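Local coordinates for protein NAD-dependent dehydrogenase (Rhizobium meliloti, PDB 4Z0P) that reduces glyoxylate and hydroxypyruvate with NADPH as the hydride donor, as a two-chain member of the D-isomer specific 2-hydroxyacid dehydrogenases, at residues Leu12-Glu17 and Ala286-Arg291; Phe211-Phe216 and Leu245-Ser250; Glu105-Gln110 and Gln153-Lys158; Glu180-Asp183 and Asp188-Leu191. One frame throughout, in Å; residues are numbered along the deposited sequence.

Contact 1: Leu12-Glu17 and Ala286-Arg291. With NDP (NADPH dihydro-nicotinamide-adenine-dinucleotide phosphate), chain H.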
loop_
_atom_site.group_PDB
_atom_site.type_symbol
_atom_site.label_atom_id
_atom_site.label_comp_id
_atom_site.label_asym_id
_atom_site.label_seq_id
_atom_site.Cartn_x
_atom_site.Cartn_y
_atom_site.Cartn_z
ATOM N N LEU A 12 -16.680 -9.387 -24.563
ATOM C CA LEU A 12 -15.704 -8.947 -23.583
ATOM C C LEU A 12 -14.632 -9.974 -23.367
ATOM O O LEU A 12 -14.920 -11.040 -22.829
ATOM C CB LEU A 12 -16.397 -8.735 -22.232
ATOM C CG LEU A 12 -17.431 -7.615 -22.162
ATOM C CD1 LEU A 12 -18.167 -7.651 -20.822
ATOM C CD2 LEU A 12 -16.777 -6.279 -22.381
ATOM N N LYS A 13 -13.385 -9.633 -23.709
ATOM C CA LYS A 13 -12.279 -10.548 -23.488
ATOM C C LYS A 13 -11.778 -10.356 -22.063
ATOM O O LYS A 13 -10.708 -9.806 -21.840
ATOM C CB LYS A 13 -11.170 -10.340 -24.515
ATOM C CG LYS A 13 -10.099 -11.404 -24.542
ATOM C CD LYS A 13 -9.447 -11.477 -25.928
ATOM C CE LYS A 13 -8.217 -12.376 -25.958
ATOM N NZ LYS A 13 -6.980 -11.653 -25.551
ATOM N N PHE A 14 -12.592 -10.798 -21.110
ATOM C CA PHE A 14 -12.297 -10.772 -19.687
ATOM C C PHE A 14 -12.208 -12.235 -19.244
ATOM O O PHE A 14 -12.428 -13.154 -20.042
ATOM C CB PHE A 14 -13.458 -10.128 -18.915
ATOM C CG PHE A 14 -13.626 -8.648 -19.117
ATOM C CD1 PHE A 14 -12.657 -7.837 -19.707
ATOM C CD2 PHE A 14 -14.782 -8.052 -18.639
ATOM C CE1 PHE A 14 -12.869 -6.471 -19.834
ATOM C CE2 PHE A 14 -14.987 -6.694 -18.774
ATOM C CZ PHE A 14 -14.049 -5.910 -19.383
ATOM N N ILE A 15 -11.940 -12.457 -17.963
ATOM C CA ILE A 15 -11.970 -13.823 -17.408
ATOM C C ILE A 15 -13.377 -14.403 -17.619
ATOM O O ILE A 15 -14.376 -13.809 -17.172
ATOM C CB ILE A 15 -11.543 -13.820 -15.919
ATOM C CG1 ILE A 15 -10.057 -13.463 -15.810
ATOM C CG2 ILE A 15 -11.789 -15.175 -15.282
ATOM C CD1 ILE A 15 -9.607 -13.028 -14.429
ATOM N N PRO A 16 -13.503 -15.530 -18.372
ATOM C CA PRO A 16 -14.843 -15.991 -18.790
ATOM C C PRO A 16 -15.804 -16.268 -17.642
ATOM O O PRO A 16 -16.958 -15.889 -17.720
ATOM C CB PRO A 16 -14.569 -17.296 -19.554
ATOM C CG PRO A 16 -13.136 -17.237 -19.944
ATOM C CD PRO A 16 -12.427 -16.328 -18.987
ATOM N N GLU A 17 -15.299 -16.871 -16.571
ATOM C CA GLU A 17 -16.117 -17.196 -15.401
ATOM C C GLU A 17 -16.739 -15.930 -14.793
ATOM O O GLU A 17 -17.855 -15.973 -14.298
ATOM C CB GLU A 17 -15.308 -17.961 -14.340
ATOM C CG GLU A 17 -14.876 -19.370 -14.756
ATOM C CD GLU A 17 -13.720 -19.434 -15.761
ATOM O OE1 GLU A 17 -13.050 -18.398 -16.032
ATOM O OE2 GLU A 17 -13.484 -20.542 -16.300
ATOM N N ALA A 286 -6.423 -2.116 -12.597
ATOM C CA ALA A 286 -7.832 -1.953 -12.218
ATOM C C ALA A 286 -8.689 -2.813 -13.112
ATOM O O ALA A 286 -8.969 -2.448 -14.268
ATOM C CB ALA A 286 -8.240 -0.497 -12.302
ATOM N N SER A 287 -9.062 -3.984 -12.600
ATOM C CA SER A 287 -9.931 -4.928 -13.348
ATOM C C SER A 287 -11.338 -4.358 -13.429
ATOM O O SER A 287 -11.788 -3.672 -12.514
ATOM C CB SER A 287 -9.969 -6.277 -12.628
ATOM O OG SER A 287 -8.686 -6.892 -12.748
ATOM N N SER A 288 -12.045 -4.653 -14.510
ATOM C CA SER A 288 -13.452 -4.260 -14.616
ATOM C C SER A 288 -14.334 -5.295 -13.878
ATOM O O SER A 288 -14.323 -6.477 -14.208
ATOM C CB SER A 288 -13.877 -4.167 -16.090
ATOM O OG SER A 288 -13.296 -3.050 -16.734
ATOM N N ASP A 289 -15.070 -4.819 -12.887
ATOM C CA ASP A 289 -16.079 -5.591 -12.181
ATOM C C ASP A 289 -17.240 -5.726 -13.151
ATOM O O ASP A 289 -17.888 -4.736 -13.477
ATOM C CB ASP A 289 -16.475 -4.812 -10.907
ATOM C CG ASP A 289 -17.561 -5.469 -10.094
ATOM O OD1 ASP A 289 -18.479 -6.102 -10.657
ATOM O OD2 ASP A 289 -17.526 -5.317 -8.852
ATOM N N VAL A 290 -17.480 -6.941 -13.634
ATOM C CA VAL A 290 -18.429 -7.132 -14.736
ATOM C C VAL A 290 -19.839 -6.832 -14.269
ATOM O O VAL A 290 -20.634 -6.243 -15.014
ATOM C CB VAL A 290 -18.333 -8.529 -15.396
ATOM C CG1 VAL A 290 -19.207 -8.578 -16.646
ATOM C CG2 VAL A 290 -16.892 -8.814 -15.784
ATOM N N ARG A 291 -20.175 -7.189 -13.033
ATOM C CA ARG A 291 -21.505 -6.805 -12.522
ATOM C C ARG A 291 -21.679 -5.272 -12.573
ATOM O O ARG A 291 -22.702 -4.770 -13.001
ATOM C CB ARG A 291 -21.707 -7.319 -11.092
ATOM C CG ARG A 291 -23.114 -7.142 -10.538
ATOM C CD ARG A 291 -23.267 -7.801 -9.166
HETATM P PA NDP H . -9.716 10.554 -17.831
HETATM O O1A NDP H . -10.194 10.882 -19.237
HETATM O O2A NDP H . -10.653 10.833 -16.704
HETATM O O5B NDP H . -8.388 11.388 -17.610
HETATM C C5B NDP H . -7.370 11.528 -18.579
HETATM C C4B NDP H . -6.409 12.581 -18.098
HETATM O O4B NDP H . -5.308 12.584 -19.002
HETATM C C3B NDP H . -6.980 13.998 -18.100
HETATM O O3B NDP H . -6.443 14.680 -16.973
HETATM C C2B NDP H . -6.440 14.582 -19.388
HETATM O O2B NDP H . -6.277 15.987 -19.386
HETATM C C1B NDP H . -5.088 13.919 -19.423
HETATM N N9A NDP H . -4.533 13.978 -20.786
HETATM C C8A NDP H . -4.944 13.370 -21.916
HETATM N N7A NDP H . -4.206 13.649 -22.966
HETATM C C5A NDP H . -3.251 14.497 -22.479
HETATM C C6A NDP H . -2.175 15.178 -23.082
HETATM N N6A NDP H . -1.875 15.054 -24.395
HETATM N N1A NDP H . -1.393 15.973 -22.299
HETATM C C2A NDP H . -1.691 16.093 -20.997
HETATM N N3A NDP H . -2.687 15.508 -20.323
HETATM C C4A NDP H . -3.431 14.706 -21.129
HETATM O O3 NDP H . -9.253 9.009 -17.919
HETATM P PN NDP H . -9.212 8.038 -16.619
HETATM O O1N NDP H . -8.517 8.718 -15.488
HETATM O O2N NDP H . -10.549 7.431 -16.386
HETATM O O5D NDP H . -8.332 6.871 -17.251
HETATM C C5D NDP H . -7.002 7.144 -17.644
HETATM C C4D NDP H . -6.421 5.974 -18.424
HETATM O O4D NDP H . -6.075 4.906 -17.539
HETATM C C3D NDP H . -7.344 5.294 -19.426
HETATM O O3D NDP H . -7.415 6.050 -20.651
HETATM C C2D NDP H . -6.746 3.918 -19.640
HETATM O O2D NDP H . -5.815 3.937 -20.737
HETATM C C1D NDP H . -5.964 3.724 -18.315
HETATM N N1N NDP H . -6.454 2.590 -17.528
HETATM C C2N NDP H . -5.638 1.495 -17.269
HETATM C C3N NDP H . -6.068 0.439 -16.522
HETATM C C7N NDP H . -5.169 -0.683 -16.096
HETATM O O7N NDP H . -5.702 -1.724 -15.663
HETATM N N7N NDP H . -3.863 -0.561 -16.205
HETATM C C4N NDP H . -7.465 0.425 -16.024
HETATM C C5N NDP H . -8.271 1.624 -16.364
HETATM C C6N NDP H . -7.771 2.636 -17.048
HETATM P P2B NDP H . -7.546 16.973 -19.487
HETATM O O1X NDP H . -8.203 16.857 -18.136
HETATM O O2X NDP H . -6.874 18.315 -19.714
HETATM O O3X NDP H . -8.379 16.495 -20.617
#

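Contact 2: Phe211-Phe216 and Leu245-Ser250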
loop_
_atom_site.group_PDB
_atom_site.type_symbol
_atom_site.label_atom_id
_atom_site.label_comp_id
_atom_site.label_asym_id
_atom_site.label_seq_id
_atom_site.Cartn_x
_atom_site.Cartn_y
_atom_site.Cartn_z
ATOM N N PHE A 211 6.840 8.808 -22.295
ATOM C CA PHE A 211 7.727 8.397 -21.194
ATOM C C PHE A 211 8.994 7.818 -21.820
ATOM O O PHE A 211 9.071 6.626 -22.122
ATOM C CB PHE A 211 7.057 7.388 -20.277
ATOM C CG PHE A 211 5.726 7.849 -19.704
ATOM C CD1 PHE A 211 5.652 8.954 -18.866
ATOM C CD2 PHE A 211 4.563 7.139 -19.965
ATOM C CE1 PHE A 211 4.439 9.355 -18.301
ATOM C CE2 PHE A 211 3.352 7.524 -19.399
ATOM C CZ PHE A 211 3.281 8.636 -18.565
ATOM N N ASN A 212 9.970 8.690 -22.024
ATOM C CA ASN A 212 11.226 8.361 -22.716
ATOM C C ASN A 212 12.434 8.857 -21.908
ATOM O O ASN A 212 12.280 9.436 -20.827
ATOM C CB ASN A 212 11.231 8.949 -24.129
ATOM C CG ASN A 212 11.032 10.432 -24.130
ATOM O OD1 ASN A 212 11.542 11.132 -23.268
ATOM N ND2 ASN A 212 10.248 10.920 -25.071
ATOM N N ALA A 213 13.636 8.546 -22.391
ATOM C CA ALA A 213 14.853 8.821 -21.633
ATOM C C ALA A 213 15.003 10.298 -21.294
ATOM O O ALA A 213 15.416 10.629 -20.184
ATOM C CB ALA A 213 16.087 8.321 -22.377
ATOM N N ALA A 214 14.657 11.179 -22.231
ATOM C CA ALA A 214 14.729 12.622 -21.960
ATOM C C ALA A 214 13.837 13.028 -20.793
ATOM O O ALA A 214 14.225 13.858 -19.983
ATOM C CB ALA A 214 14.375 13.441 -23.188
ATOM N N LEU A 215 12.650 12.441 -20.719
ATOM C CA LEU A 215 11.732 12.718 -19.605
ATOM C C LEU A 215 12.248 12.176 -18.293
ATOM O O LEU A 215 12.232 12.886 -17.282
ATOM C CB LEU A 215 10.340 12.176 -19.926
ATOM C CG LEU A 215 9.285 12.455 -18.842
ATOM C CD1 LEU A 215 7.922 12.767 -19.424
ATOM C CD2 LEU A 215 9.181 11.296 -17.883
ATOM N N PHE A 216 12.736 10.925 -18.288
ATOM C CA PHE A 216 13.276 10.329 -17.051
ATOM C C PHE A 216 14.475 11.129 -16.506
ATOM O O PHE A 216 14.617 11.263 -15.279
ATOM C CB PHE A 216 13.687 8.871 -17.268
ATOM C CG PHE A 216 12.564 7.965 -17.770
ATOM C CD1 PHE A 216 11.263 8.069 -17.265
ATOM C CD2 PHE A 216 12.811 7.025 -18.756
ATOM C CE1 PHE A 216 10.244 7.248 -17.731
ATOM C CE2 PHE A 216 11.797 6.201 -19.229
ATOM C CZ PHE A 216 10.513 6.326 -18.737
ATOM N N LEU A 245 14.627 0.495 -19.989
ATOM C CA LEU A 245 15.698 -0.479 -19.722
ATOM C C LEU A 245 17.088 0.178 -19.624
ATOM O O LEU A 245 17.849 -0.139 -18.695
ATOM C CB LEU A 245 15.698 -1.584 -20.772
ATOM C CG LEU A 245 14.495 -2.526 -20.718
ATOM C CD1 LEU A 245 14.348 -3.323 -22.001
ATOM C CD2 LEU A 245 14.622 -3.456 -19.529
ATOM N N GLU A 246 17.418 1.058 -20.575
ATOM C CA GLU A 246 18.683 1.808 -20.544
ATOM C C GLU A 246 18.837 2.588 -19.248
ATOM O O GLU A 246 19.907 2.589 -18.638
ATOM C CB GLU A 246 18.763 2.813 -21.700
ATOM C CG GLU A 246 19.122 2.207 -23.035
ATOM C CD GLU A 246 19.787 3.213 -23.949
ATOM O OE1 GLU A 246 20.758 2.822 -24.628
ATOM O OE2 GLU A 246 19.338 4.386 -23.973
ATOM N N CYS A 247 17.749 3.237 -18.833
ATOM C CA CYS A 247 17.773 4.062 -17.636
ATOM C C CYS A 247 17.832 3.253 -16.353
ATOM O O CYS A 247 18.445 3.700 -15.389
ATOM C CB CYS A 247 16.584 5.002 -17.604
ATOM S SG CYS A 247 16.714 6.324 -18.834
ATOM N N LEU A 248 17.194 2.085 -16.312
ATOM C CA LEU A 248 17.366 1.188 -15.179
ATOM C C LEU A 248 18.794 0.664 -15.086
ATOM O O LEU A 248 19.388 0.588 -13.992
ATOM C CB LEU A 248 16.368 0.021 -15.258
ATOM C CG LEU A 248 14.904 0.400 -15.022
ATOM C CD1 LEU A 248 13.970 -0.679 -15.555
ATOM C CD2 LEU A 248 14.635 0.688 -13.539
ATOM N N ASP A 249 19.353 0.295 -16.239
ATOM C CA ASP A 249 20.733 -0.212 -16.284
ATOM C C ASP A 249 21.752 0.822 -15.778
ATOM O O ASP A 249 22.695 0.481 -15.080
ATOM C CB ASP A 249 21.084 -0.671 -17.700
ATOM C CG ASP A 249 20.455 -2.000 -18.062
ATOM O OD1 ASP A 249 19.917 -2.716 -17.193
ATOM O OD2 ASP A 249 20.502 -2.336 -19.237
ATOM N N SER A 250 21.552 2.076 -16.130
ATOM C CA SER A 250 22.494 3.130 -15.795
ATOM C C SER A 250 22.246 3.719 -14.415
ATOM O O SER A 250 23.122 4.362 -13.876
ATOM C CB SER A 250 22.406 4.252 -16.819
ATOM O OG SER A 250 21.188 4.950 -16.681
#

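Contact 3: Glu105-Gln110 and Gln153-Lys158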
loop_
_atom_site.group_PDB
_atom_site.type_symbol
_atom_site.label_atom_id
_atom_site.label_comp_id
_atom_site.label_asym_id
_atom_site.label_seq_id
_atom_site.Cartn_x
_atom_site.Cartn_y
_atom_site.Cartn_z
ATOM N N GLU A 105 -5.807 1.383 -5.301
ATOM C CA GLU A 105 -5.120 0.302 -4.588
ATOM C C GLU A 105 -3.778 -0.016 -5.223
ATOM O O GLU A 105 -2.768 -0.143 -4.543
ATOM C CB GLU A 105 -5.924 -0.988 -4.599
ATOM C CG GLU A 105 -7.232 -0.970 -3.827
ATOM C CD GLU A 105 -8.122 -2.168 -4.155
ATOM O OE1 GLU A 105 -7.671 -3.060 -4.906
ATOM O OE2 GLU A 105 -9.291 -2.176 -3.713
ATOM N N TRP A 106 -3.779 -0.190 -6.537
ATOM C CA TRP A 106 -2.557 -0.591 -7.223
ATOM C C TRP A 106 -1.498 0.523 -7.144
ATOM O O TRP A 106 -0.323 0.250 -6.886
ATOM C CB TRP A 106 -2.864 -0.970 -8.684
ATOM C CG TRP A 106 -1.658 -1.481 -9.456
ATOM C CD1 TRP A 106 -1.291 -2.779 -9.640
ATOM C CD2 TRP A 106 -0.682 -0.687 -10.158
ATOM N NE1 TRP A 106 -0.149 -2.847 -10.423
ATOM C CE2 TRP A 106 0.249 -1.577 -10.740
ATOM C CE3 TRP A 106 -0.519 0.679 -10.367
ATOM C CZ2 TRP A 106 1.344 -1.126 -11.515
ATOM C CZ3 TRP A 106 0.548 1.133 -11.137
ATOM C CH2 TRP A 106 1.467 0.216 -11.707
ATOM N N VAL A 107 -1.911 1.768 -7.352
ATOM C CA VAL A 107 -0.984 2.902 -7.293
ATOM C C VAL A 107 -0.393 3.028 -5.881
ATOM O O VAL A 107 0.809 3.172 -5.716
ATOM C CB VAL A 107 -1.653 4.223 -7.742
ATOM C CG1 VAL A 107 -0.732 5.417 -7.526
ATOM C CG2 VAL A 107 -2.054 4.138 -9.211
ATOM N N MET A 108 -1.250 2.955 -4.876
ATOM C CA MET A 108 -0.791 3.012 -3.485
ATOM C C MET A 108 0.185 1.885 -3.213
ATOM O O MET A 108 1.230 2.106 -2.581
ATOM C CB MET A 108 -1.987 2.893 -2.539
ATOM C CG MET A 108 -1.634 2.934 -1.044
ATOM S SD MET A 108 -0.912 4.516 -0.521
ATOM C CE MET A 108 -2.352 5.565 -0.753
ATOM N N MET A 109 -0.131 0.675 -3.681
ATOM C CA MET A 109 0.780 -0.456 -3.447
ATOM C C MET A 109 2.156 -0.187 -4.045
ATOM O O MET A 109 3.175 -0.443 -3.397
ATOM C CB MET A 109 0.214 -1.751 -3.991
ATOM C CG MET A 109 1.059 -2.944 -3.610
ATOM S SD MET A 109 0.250 -4.512 -4.042
ATOM C CE MET A 109 0.340 -4.383 -5.765
ATOM N N GLN A 110 2.197 0.326 -5.278
ATOM C CA GLN A 110 3.507 0.564 -5.896
ATOM C C GLN A 110 4.275 1.639 -5.144
ATOM O O GLN A 110 5.481 1.519 -4.924
ATOM C CB GLN A 110 3.390 1.018 -7.344
ATOM C CG GLN A 110 2.569 0.124 -8.245
ATOM C CD GLN A 110 2.814 -1.344 -8.040
ATOM O OE1 GLN A 110 3.959 -1.810 -8.027
ATOM N NE2 GLN A 110 1.729 -2.101 -7.873
ATOM N N GLN A 153 -6.983 11.746 -10.168
ATOM C CA GLN A 153 -7.446 12.524 -9.002
ATOM C C GLN A 153 -7.658 11.662 -7.756
ATOM O O GLN A 153 -7.277 12.047 -6.644
ATOM C CB GLN A 153 -8.691 13.323 -9.301
ATOM C CG GLN A 153 -8.422 14.393 -10.338
ATOM C CD GLN A 153 -9.640 15.233 -10.598
ATOM O OE1 GLN A 153 -10.399 15.512 -9.682
ATOM N NE2 GLN A 153 -9.832 15.642 -11.842
ATOM N N ASP A 154 -8.280 10.506 -7.925
ATOM C CA ASP A 154 -8.533 9.635 -6.796
ATOM C C ASP A 154 -7.222 9.138 -6.206
ATOM O O ASP A 154 -7.069 9.124 -4.979
ATOM C CB ASP A 154 -9.435 8.449 -7.178
ATOM C CG ASP A 154 -9.950 7.711 -5.965
ATOM O OD1 ASP A 154 -10.767 8.326 -5.270
ATOM O OD2 ASP A 154 -9.568 6.539 -5.697
ATOM N N ALA A 155 -6.282 8.720 -7.062
ATOM C CA ALA A 155 -4.985 8.260 -6.589
ATOM C C ALA A 155 -4.253 9.391 -5.859
ATOM O O ALA A 155 -3.671 9.161 -4.790
ATOM C CB ALA A 155 -4.144 7.712 -7.731
ATOM N N ALA A 156 -4.284 10.602 -6.414
ATOM C CA ALA A 156 -3.603 11.747 -5.763
ATOM C C ALA A 156 -4.138 11.977 -4.346
ATOM O O ALA A 156 -3.363 12.168 -3.407
ATOM C CB ALA A 156 -3.782 13.014 -6.587
ATOM N N ARG A 157 -5.468 11.982 -4.202
ATOM C CA ARG A 157 -6.076 12.262 -2.896
ATOM C C ARG A 157 -5.689 11.184 -1.893
ATOM O O ARG A 157 -5.343 11.477 -0.736
ATOM C CB ARG A 157 -7.592 12.369 -2.994
ATOM C CG ARG A 157 -8.125 13.578 -3.751
ATOM C CD ARG A 157 -9.664 13.618 -3.730
ATOM N NE ARG A 157 -10.316 12.428 -4.345
ATOM C CZ ARG A 157 -10.830 12.352 -5.586
ATOM N NH1 ARG A 157 -10.801 13.390 -6.409
ATOM N NH2 ARG A 157 -11.393 11.217 -6.022
ATOM N N LYS A 158 -5.747 9.922 -2.335
ATOM C CA LYS A 158 -5.404 8.821 -1.442
ATOM C C LYS A 158 -3.940 8.794 -1.041
ATOM O O LYS A 158 -3.623 8.546 0.116
ATOM C CB LYS A 158 -5.886 7.495 -2.015
ATOM C CG LYS A 158 -7.398 7.370 -1.865
ATOM C CD LYS A 158 -8.011 6.292 -2.684
ATOM C CE LYS A 158 -9.473 6.077 -2.374
ATOM N NZ LYS A 158 -10.107 5.129 -3.293
#

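Contact 4: Glu180-Asp183 and Asp188-Leu191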
loop_
_atom_site.group_PDB
_atom_site.type_symbol
_atom_site.label_atom_id
_atom_site.label_comp_id
_atom_site.label_asym_id
_atom_site.label_seq_id
_atom_site.Cartn_x
_atom_site.Cartn_y
_atom_site.Cartn_z
ATOM N N GLU A 180 -1.016 20.293 -5.494
ATOM C CA GLU A 180 -0.638 21.319 -6.448
ATOM C C GLU A 180 -0.664 20.681 -7.828
ATOM O O GLU A 180 -0.179 19.556 -7.992
ATOM C CB GLU A 180 0.775 21.824 -6.214
ATOM C CG GLU A 180 1.034 22.445 -4.857
ATOM C CD GLU A 180 2.513 22.557 -4.613
ATOM O OE1 GLU A 180 3.136 23.348 -5.355
ATOM O OE2 GLU A 180 3.050 21.817 -3.745
ATOM N N THR A 181 -1.236 21.378 -8.794
ATOM C CA THR A 181 -1.285 20.882 -10.159
ATOM C C THR A 181 -0.645 21.838 -11.148
ATOM O O THR A 181 -0.537 23.055 -10.898
ATOM C CB THR A 181 -2.727 20.608 -10.604
ATOM O OG1 THR A 181 -3.470 21.823 -10.547
ATOM C CG2 THR A 181 -3.371 19.589 -9.712
ATOM N N TYR A 182 -0.229 21.268 -12.273
ATOM C CA TYR A 182 0.467 21.943 -13.339
ATOM C C TYR A 182 -0.272 21.691 -14.636
ATOM O O TYR A 182 -0.827 20.621 -14.823
ATOM C CB TYR A 182 1.886 21.383 -13.488
ATOM C CG TYR A 182 2.821 21.712 -12.332
ATOM C CD1 TYR A 182 2.770 20.994 -11.137
ATOM C CD2 TYR A 182 3.768 22.736 -12.448
ATOM C CE1 TYR A 182 3.617 21.307 -10.078
ATOM C CE2 TYR A 182 4.622 23.049 -11.403
ATOM C CZ TYR A 182 4.562 22.327 -10.230
ATOM O OH TYR A 182 5.408 22.648 -9.197
ATOM N N ASP A 183 -0.271 22.681 -15.535
ATOM C CA ASP A 183 -0.802 22.495 -16.892
ATOM C C ASP A 183 0.299 22.041 -17.853
ATOM O O ASP A 183 1.419 21.841 -17.430
ATOM C CB ASP A 183 -1.506 23.754 -17.394
ATOM C CG ASP A 183 -0.595 24.956 -17.480
ATOM O OD1 ASP A 183 0.644 24.823 -17.427
ATOM O OD2 ASP A 183 -1.140 26.058 -17.615
ATOM N N ASP A 188 8.045 20.511 -17.295
ATOM C CA ASP A 188 9.429 20.449 -16.807
ATOM C C ASP A 188 9.583 20.798 -15.327
ATOM O O ASP A 188 10.361 20.142 -14.602
ATOM C CB ASP A 188 10.363 21.258 -17.714
ATOM C CG ASP A 188 10.674 20.529 -19.036
ATOM O OD1 ASP A 188 10.122 19.432 -19.316
ATOM O OD2 ASP A 188 11.486 21.057 -19.804
ATOM N N ALA A 189 8.839 21.797 -14.858
ATOM C CA ALA A 189 8.874 22.168 -13.442
ATOM C C ALA A 189 8.321 21.024 -12.585
ATOM O O ALA A 189 8.877 20.683 -11.530
ATOM C CB ALA A 189 8.083 23.444 -13.219
ATOM N N PHE A 190 7.220 20.440 -13.052
ATOM C CA PHE A 190 6.612 19.270 -12.423
ATOM C C PHE A 190 7.580 18.084 -12.344
ATOM O O PHE A 190 7.755 17.510 -11.275
ATOM C CB PHE A 190 5.292 18.926 -13.144
ATOM C CG PHE A 190 4.816 17.509 -12.959
ATOM C CD1 PHE A 190 5.242 16.515 -13.817
ATOM C CD2 PHE A 190 3.884 17.182 -11.981
ATOM C CE1 PHE A 190 4.801 15.204 -13.653
ATOM C CE2 PHE A 190 3.422 15.875 -11.840
ATOM C CZ PHE A 190 3.889 14.887 -12.673
ATOM N N LEU A 191 8.231 17.744 -13.451
ATOM C CA LEU A 191 9.175 16.610 -13.468
ATOM C C LEU A 191 10.325 16.825 -12.496
ATOM O O LEU A 191 10.696 15.906 -11.766
ATOM C CB LEU A 191 9.728 16.388 -14.877
ATOM C CG LEU A 191 8.717 15.925 -15.920
ATOM C CD1 LEU A 191 9.318 16.029 -17.313
ATOM C CD2 LEU A 191 8.240 14.497 -15.656
#

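Contact 1: Leu12-Glu17 and Ala286-Arg291
The phenyl ring of Phe14 meets Ser288 and Val290 along one flank, both at a slant to the ring. Its CZ lies 3.7 Å from Ser288 CB, while CD2 comes within 3.6 Å of Val290 CG2. One face carries Leu12 CB, 4.0 Å above the plane and nearer the rim than the centre, and Trp54 adds a second ring inclined to that of Phe14. The torsion of Val290 places CG2 at the ring, anti to the carbonyl carbon; CG1 is the branch that approaches Leu12, 4.4 Å from its CD1. Ser288 meets the ring through carbon, and its OG is hydrogen-bonded to the carbonyl oxygen of Gly73. An alanine in place of Phe14 is likely to open a gap beside Ser288 CB and Val290 CG2, leaving both without their aromatic neighbour. Next along the chain, Asp289 is the N-cap of helix 290-305, with OD1 accepting from Ala292 N. At the other end of 286-291, Ala286 N gives a fairly straight hydrogen bond (3.2 Å, 163°) to O7N of the NADPH carboxamide. The segment thus runs from apolar packing on the strand 8-12 side into the nicotinamide site of a Rossmann-type dehydrogenase, with an oxalate close to Ser288.

Contact 2: Phe211-Phe216 and Leu245-Ser250
Between 211-216 and 245-250 the contact gathers on Cys247 SG, which two partners share. Phe216 CD2 is 4.0 Å away and Ala213 CB 4.1 Å. The sulfur sits at the edge of the phenyl ring, 76° off its normal and 5.3 Å from its centroid, so it meets the rim and not the pi face. The first torsion of Cys247 (chi1 -71°) sets SG anti to the carbonyl carbon, and its CB points across to the short helix. One shell out, Asn212 organises the start of that helix: its OD1 accepts from Leu215 N at 3.1 Å with the donor almost in line with the C=O, an N-cap bond. The backbone oxygen of Asn212 lies 3.2 Å above the plane of the Phe216 ring, toward its rim. Further out, Asp243 OD2, from the preceding turn of helix 241-250, accepts from Ala213 N and so joins the two helices, and the ring of Phe230 meets that of Phe216. Altogether this is a cysteine sulfur-aromatic contact between two helices of the NAD-binding domain, in packing distant from the cofactor.

Contact 3: Glu105-Gln110 and Gln153-Lys158
Met108 reaches Lys158 with the end of a folded side chain. From CB, which points toward the opposite helix, CG leaves anti to the backbone N (chi1 180°); the chain then bends at both remaining torsions, carrying SD and finally CE across. The methyl ends 3.4 Å from Lys158 O and 4.2 Å from Lys158 CB, a contact of a carbon with the backbone and the root of the lysine. One residue back, Val107 presents CG1 to Ala155 CB at 4.1 Å, where the two backbones come closest. The lysine's own charge is engaged within its helix: Lys158 NZ lies 2.8 Å from Asp154 OD2, using its syn lone pair, while Arg157 NH2 is 3.1 Å from Asp154 OD1 on the anti lone pair. Asp154 OD2 also accepts from Ser104 OG, linking this salt-bridge network to helix 97-115. The contact therefore lies between helix 97-115 and helix 150-161, with Leu159 touching both Val107 and Met108, Trp106 and Gln110 packing on strand 229-232, and Leu112 of the second subunit lying against Met108.

Contact 4: Glu180-Asp183 and Asp188-Leu191
Tyr182 offers one face of its ring to Phe190, and what lies over that face is the CB methylene, not the phenyl ring. Phe190 CB stands 4.0 Å from the ring centroid and 18° off the normal, a CH-pi contact displaced toward the CG and CD1 side, where CB is 3.8 Å from Tyr182 CG. With CG anti to its backbone N (chi1 159°), Phe190 sends its own ring away from the strand; Tyr182 CD1 then lies near the plane of that ring, at its edge, 4.1 Å from Phe190 CD2. The two side chains are thus set aslant. Ala189 CB approaches obliquely from the same side of the ring plane, beyond the CE2 corner, 3.9 Å from Tyr182 CE2. At the far end of the tyrosine, OH is hydrogen-bonded to Arg193 NH1, which also bridges to Glu180 OE1. A serine in place of Tyr182 is likely to strip Phe190 CB of its aromatic cover and leave Arg193 without its phenolic partner. Across 180-183 and 188-191 the chemistry is carbon on pi cloud, holding the edge strand of the cofactor-binding sheet to the next helix, while the phenol's polar end belongs to a charged cluster.

In the fold
Starting at the N terminus, contact 1 opens first and closes last: residues 12-17, which start at the end of strand 8-12 in the five-stranded sheet, are rejoined only by 286-291 at the start of helix 290-305, so the other three contacts are all nested within its loop. Inside it they follow in series without crossing. Contact 3 pairs helix 97-115 with helix 150-161; contact 4 closes the shortest loop, from strand 180-182 to helix 187-193; contact 2 joins helix 213-216 to helix 241-250. Contacts 2 and 4 touch directly, Leu215 CG lying 3.9 Å from Leu191 CD1, whereas the centres of contacts 1 and 4 are about 35 Å apart, on opposite sides of the chain's centre.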